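Local coordinates for cell wall binding protein cwp8 (Peptoclostridium difficile, PDB 5J6Q), which probably anchors itself to the bacterial cell wall through three CWB2 domains, as a member of the cell wall protein family associated with the S-layer, at residues S302-L316 with R357-V371. Numbering follows the deposited sequence.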
# COMPACT_ATOMS: atom_id res chain seq x y z
N SER A 302 -5.72 3.60 21.03
CA SER A 302 -6.57 2.75 21.88
C SER A 302 -6.74 1.36 21.23
O SER A 302 -6.60 0.34 21.92
CB SER A 302 -7.92 3.40 22.12
OG SER A 302 -8.59 2.72 23.17
N LYS A 303 -6.98 1.30 19.91
CA LYS A 303 -7.06 -0.04 19.32
C LYS A 303 -5.77 -0.84 19.46
O LYS A 303 -5.82 -2.06 19.58
CB LYS A 303 -7.45 0.05 17.87
CG LYS A 303 -8.93 0.51 17.80
CD LYS A 303 -9.10 1.15 16.44
CE LYS A 303 -10.54 1.45 16.08
NZ LYS A 303 -10.70 1.36 14.61
N GLU A 304 -4.61 -0.15 19.51
CA GLU A 304 -3.39 -0.87 19.64
C GLU A 304 -3.25 -1.37 21.05
O GLU A 304 -2.78 -2.49 21.25
CB GLU A 304 -2.18 0.00 19.26
CG GLU A 304 -0.92 -0.80 19.17
CD GLU A 304 -0.92 -1.81 18.01
OE1 GLU A 304 -1.56 -1.53 16.93
OE2 GLU A 304 -0.27 -2.86 18.18
N ARG A 305 -3.68 -0.57 22.02
CA ARG A 305 -3.56 -0.96 23.41
C ARG A 305 -4.62 -1.99 23.86
O ARG A 305 -4.28 -2.84 24.68
CB ARG A 305 -3.68 0.28 24.32
CG ARG A 305 -2.54 1.25 24.01
CD ARG A 305 -2.53 2.45 24.93
NE ARG A 305 -2.50 2.06 26.34
CZ ARG A 305 -3.13 2.71 27.28
NH1 ARG A 305 -3.07 2.28 28.55
NH2 ARG A 305 -3.81 3.82 27.00
N PHE A 306 -5.87 -1.91 23.36
CA PHE A 306 -6.86 -2.85 23.90
C PHE A 306 -7.75 -3.58 22.91
O PHE A 306 -8.31 -3.00 21.98
CB PHE A 306 -7.84 -2.14 24.85
CG PHE A 306 -7.20 -1.21 25.87
CD1 PHE A 306 -7.04 0.13 25.60
CD2 PHE A 306 -6.75 -1.70 27.08
CE1 PHE A 306 -6.43 0.97 26.51
CE2 PHE A 306 -6.15 -0.87 27.99
CZ PHE A 306 -5.99 0.48 27.70
N LYS A 307 -7.88 -4.89 23.15
CA LYS A 307 -8.80 -5.74 22.43
C LYS A 307 -10.19 -5.34 22.96
O LYS A 307 -10.28 -4.70 23.99
CB LYS A 307 -8.51 -7.22 22.72
CG LYS A 307 -7.23 -7.70 22.08
CD LYS A 307 -6.97 -9.18 22.47
CE LYS A 307 -5.61 -9.70 22.03
NZ LYS A 307 -4.61 -9.66 23.14
N ASP A 308 -11.27 -5.67 22.24
CA ASP A 308 -12.65 -5.29 22.70
C ASP A 308 -12.89 -5.61 24.12
O ASP A 308 -12.51 -6.69 24.56
CB ASP A 308 -13.78 -5.98 21.87
CG ASP A 308 -13.65 -5.66 20.41
OD1 ASP A 308 -13.09 -4.57 20.10
OD2 ASP A 308 -14.07 -6.48 19.58
N GLY A 309 -13.49 -4.66 24.86
CA GLY A 309 -13.79 -4.87 26.27
C GLY A 309 -12.66 -5.12 27.24
O GLY A 309 -12.88 -5.47 28.41
N GLU A 310 -11.43 -4.91 26.82
CA GLU A 310 -10.28 -5.18 27.69
C GLU A 310 -9.84 -3.95 28.51
O GLU A 310 -8.99 -4.09 29.38
CB GLU A 310 -9.18 -5.72 26.77
CG GLU A 310 -7.94 -6.23 27.46
CD GLU A 310 -7.03 -6.87 26.45
OE1 GLU A 310 -7.13 -8.12 26.26
OE2 GLU A 310 -6.25 -6.11 25.80
N ALA A 311 -10.40 -2.74 28.28
CA ALA A 311 -9.97 -1.61 29.12
C ALA A 311 -10.75 -1.61 30.48
O ALA A 311 -11.98 -1.82 30.51
CB ALA A 311 -10.22 -0.27 28.40
N GLU A 312 -10.04 -1.25 31.57
CA GLU A 312 -10.66 -1.23 32.85
C GLU A 312 -11.20 0.10 33.16
O GLU A 312 -11.99 0.25 34.10
CB GLU A 312 -9.65 -1.72 33.88
CG GLU A 312 -9.35 -3.19 33.59
CD GLU A 312 -8.08 -3.68 34.23
OE1 GLU A 312 -7.67 -4.81 33.89
OE2 GLU A 312 -7.51 -2.95 35.07
N ALA A 313 -10.86 1.08 32.33
CA ALA A 313 -11.31 2.44 32.59
C ALA A 313 -11.09 3.33 31.38
O ALA A 313 -10.59 2.87 30.35
CB ALA A 313 -10.56 3.02 33.78
N ILE A 314 -11.53 4.61 31.49
CA ILE A 314 -11.37 5.61 30.43
C ILE A 314 -10.71 6.86 31.13
O ILE A 314 -11.10 7.17 32.26
CB ILE A 314 -12.72 6.06 29.77
CG1 ILE A 314 -13.53 4.85 29.24
CG2 ILE A 314 -12.43 7.12 28.62
CD1 ILE A 314 -13.02 4.26 27.94
N ILE A 315 -9.66 7.45 30.51
CA ILE A 315 -9.12 8.69 30.95
C ILE A 315 -9.58 9.60 29.84
O ILE A 315 -9.26 9.34 28.67
CB ILE A 315 -7.60 8.78 31.12
CG1 ILE A 315 -7.02 7.56 31.86
CG2 ILE A 315 -7.29 10.06 31.92
CD1 ILE A 315 -7.32 7.63 33.39
N LEU A 316 -10.28 10.66 30.17
CA LEU A 316 -10.80 11.61 29.17
C LEU A 316 -10.21 13.03 29.45
O LEU A 316 -10.36 13.54 30.55
CB LEU A 316 -12.30 11.60 29.29
CG LEU A 316 -13.07 12.18 28.14
CD1 LEU A 316 -12.65 11.57 26.83
CD2 LEU A 316 -14.58 11.85 28.41
N ARG A 357 -16.44 0.27 22.83
CA ARG A 357 -15.63 -0.85 22.37
C ARG A 357 -14.69 -1.33 23.41
O ARG A 357 -14.62 -2.56 23.61
CB ARG A 357 -14.80 -0.48 21.11
CG ARG A 357 -14.23 -1.75 20.43
CD ARG A 357 -13.09 -1.48 19.41
NE ARG A 357 -11.93 -0.81 20.02
CZ ARG A 357 -10.94 -1.44 20.63
NH1 ARG A 357 -10.92 -2.76 20.70
NH2 ARG A 357 -9.94 -0.74 21.18
N VAL A 358 -13.97 -0.39 24.11
CA VAL A 358 -12.97 -0.90 25.06
C VAL A 358 -13.55 -1.27 26.41
O VAL A 358 -12.95 -2.12 27.05
CB VAL A 358 -11.76 0.08 25.22
CG1 VAL A 358 -11.12 0.34 23.86
CG2 VAL A 358 -12.20 1.40 25.86
N LEU A 359 -14.68 -0.63 26.86
CA LEU A 359 -15.27 -1.00 28.19
C LEU A 359 -16.04 -2.32 28.06
O LEU A 359 -16.00 -3.14 29.00
CB LEU A 359 -16.25 0.08 28.74
CG LEU A 359 -15.62 1.43 28.93
CD1 LEU A 359 -16.68 2.45 29.32
CD2 LEU A 359 -14.48 1.33 29.96
N GLY A 360 -16.70 -2.52 26.92
CA GLY A 360 -17.42 -3.77 26.69
C GLY A 360 -18.68 -3.93 27.52
O GLY A 360 -19.29 -2.96 27.93
N SER A 361 -19.05 -5.20 27.84
CA SER A 361 -20.33 -5.49 28.51
C SER A 361 -20.28 -5.21 29.98
O SER A 361 -21.29 -4.83 30.54
CB SER A 361 -20.78 -6.94 28.27
OG SER A 361 -19.78 -7.92 28.53
N ASN A 362 -19.13 -5.38 30.62
CA ASN A 362 -19.04 -5.15 32.04
C ASN A 362 -18.70 -3.70 32.37
O ASN A 362 -18.08 -3.44 33.38
CB ASN A 362 -18.02 -6.12 32.70
CG ASN A 362 -16.60 -6.12 32.14
OD1 ASN A 362 -16.37 -5.76 30.97
ND2 ASN A 362 -15.59 -6.58 32.90
N LEU A 363 -19.14 -2.73 31.56
CA LEU A 363 -18.81 -1.32 31.81
C LEU A 363 -19.31 -0.93 33.21
O LEU A 363 -18.74 -0.04 33.87
CB LEU A 363 -19.43 -0.40 30.72
CG LEU A 363 -20.96 -0.55 30.51
CD1 LEU A 363 -21.72 0.42 31.37
CD2 LEU A 363 -21.32 -0.25 29.09
N SER A 364 -20.35 -1.64 33.70
CA SER A 364 -20.95 -1.37 35.02
C SER A 364 -19.91 -1.43 36.15
O SER A 364 -20.09 -0.77 37.16
CB SER A 364 -22.11 -2.34 35.32
OG SER A 364 -21.65 -3.68 35.47
N SER A 365 -18.84 -2.20 36.01
CA SER A 365 -17.82 -2.20 37.06
C SER A 365 -16.62 -1.26 36.70
O SER A 365 -15.60 -1.31 37.40
CB SER A 365 -17.29 -3.61 37.23
OG SER A 365 -17.19 -4.20 35.95
N LYS A 366 -16.72 -0.42 35.63
CA LYS A 366 -15.60 0.43 35.28
C LYS A 366 -15.91 1.88 35.44
O LYS A 366 -17.07 2.31 35.52
CB LYS A 366 -15.16 0.12 33.86
CG LYS A 366 -14.71 -1.33 33.76
CD LYS A 366 -14.81 -1.86 32.37
CE LYS A 366 -14.15 -3.25 32.33
NZ LYS A 366 -14.15 -3.78 30.96
N LYS A 367 -14.85 2.64 35.48
CA LYS A 367 -14.90 4.07 35.64
C LYS A 367 -14.33 4.91 34.45
O LYS A 367 -13.48 4.47 33.71
CB LYS A 367 -14.09 4.41 36.88
CG LYS A 367 -14.89 4.18 38.15
CD LYS A 367 -14.15 3.25 39.08
CE LYS A 367 -13.40 4.04 40.12
NZ LYS A 367 -12.40 3.19 40.82
N ILE A 368 -14.82 6.12 34.34
CA ILE A 368 -14.46 7.11 33.38
C ILE A 368 -13.97 8.32 34.22
O ILE A 368 -14.77 8.87 35.00
CB ILE A 368 -15.64 7.57 32.50
CG1 ILE A 368 -16.13 6.41 31.59
CG2 ILE A 368 -15.21 8.79 31.66
CD1 ILE A 368 -17.38 6.81 30.81
N TYR A 369 -12.62 8.65 34.13
CA TYR A 369 -12.10 9.79 34.82
C TYR A 369 -12.01 10.94 33.82
O TYR A 369 -11.46 10.74 32.73
CB TYR A 369 -10.70 9.54 35.35
CG TYR A 369 -10.57 8.36 36.27
CD1 TYR A 369 -10.47 7.07 35.78
CD2 TYR A 369 -10.50 8.54 37.65
CE1 TYR A 369 -10.29 5.98 36.63
CE2 TYR A 369 -10.33 7.46 38.51
CZ TYR A 369 -10.23 6.18 38.00
OH TYR A 369 -10.07 5.11 38.86
N ILE A 370 -12.51 12.11 34.15
CA ILE A 370 -12.40 13.29 33.29
C ILE A 370 -11.29 14.13 33.96
O ILE A 370 -11.43 14.50 35.11
CB ILE A 370 -13.78 13.97 33.25
CG1 ILE A 370 -14.70 13.12 32.38
CG2 ILE A 370 -13.71 15.40 32.71
CD1 ILE A 370 -16.16 13.32 32.63
N VAL A 371 -10.14 14.35 33.27
CA VAL A 371 -9.07 15.15 33.85
C VAL A 371 -9.23 16.62 33.42
O VAL A 371 -9.56 16.86 32.26
CB VAL A 371 -7.74 14.53 33.40
CG1 VAL A 371 -6.55 15.39 33.85
CG2 VAL A 371 -7.63 13.11 33.97
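In this CWB2 domain, with its Toprim-like fold, the loops after helices 294-305 and 349-359 meet, each leading into one of the two central strands of a four-stranded parallel sheet. R357, near the C-terminal end of helix 349-359, fastens the loop that follows helix 294-305. Its guanidinium meets F306 O end-on, NH1 and NH2 each donating to that one oxygen at 2.9 Å, with the acceptor almost in the guanidinium plane. NH1 also forms a salt bridge to D308 OD1 (2.9 Å), reaching the anti side of a carboxylate turned 61° from the guanidinium. The bend in the arginine chain at chi3 (59°) turns the group back to these partners, K303 CG lies over one of its faces, and E354 of the same helix pairs with NH2, so the group's rotation is well fixed.

Carbonyls at the helix end hold the type II turn K307–E310 and the residue after it: G309 N donates to R357 O (2.7 Å), and A311 N to V358 O. G360, leaving the helix with positive phi, passes G309 with their CA atoms 3.8 Å apart. Strands 313-318 and 367-371 run parallel, I314 and L316 exchanging backbone bonds with K367, Y369 and V371. On the sheet face that carries I314 and I368, I314 CD1 packs on V358 CG2 (3.6 Å), while its CG1 lies against L359 CD2 and I368 CG1. On the face of I315 and Y369, I315 CD1 approaches the tyrosine ring obliquely. K366, extended beyond CG, runs along the E312 carbonyl and ties the loop before strand 313-318 to the end of helix 349-359, its NZ donating to A311 O (3.0 Å), L359 O and, from above the amide plane, N362 OD1.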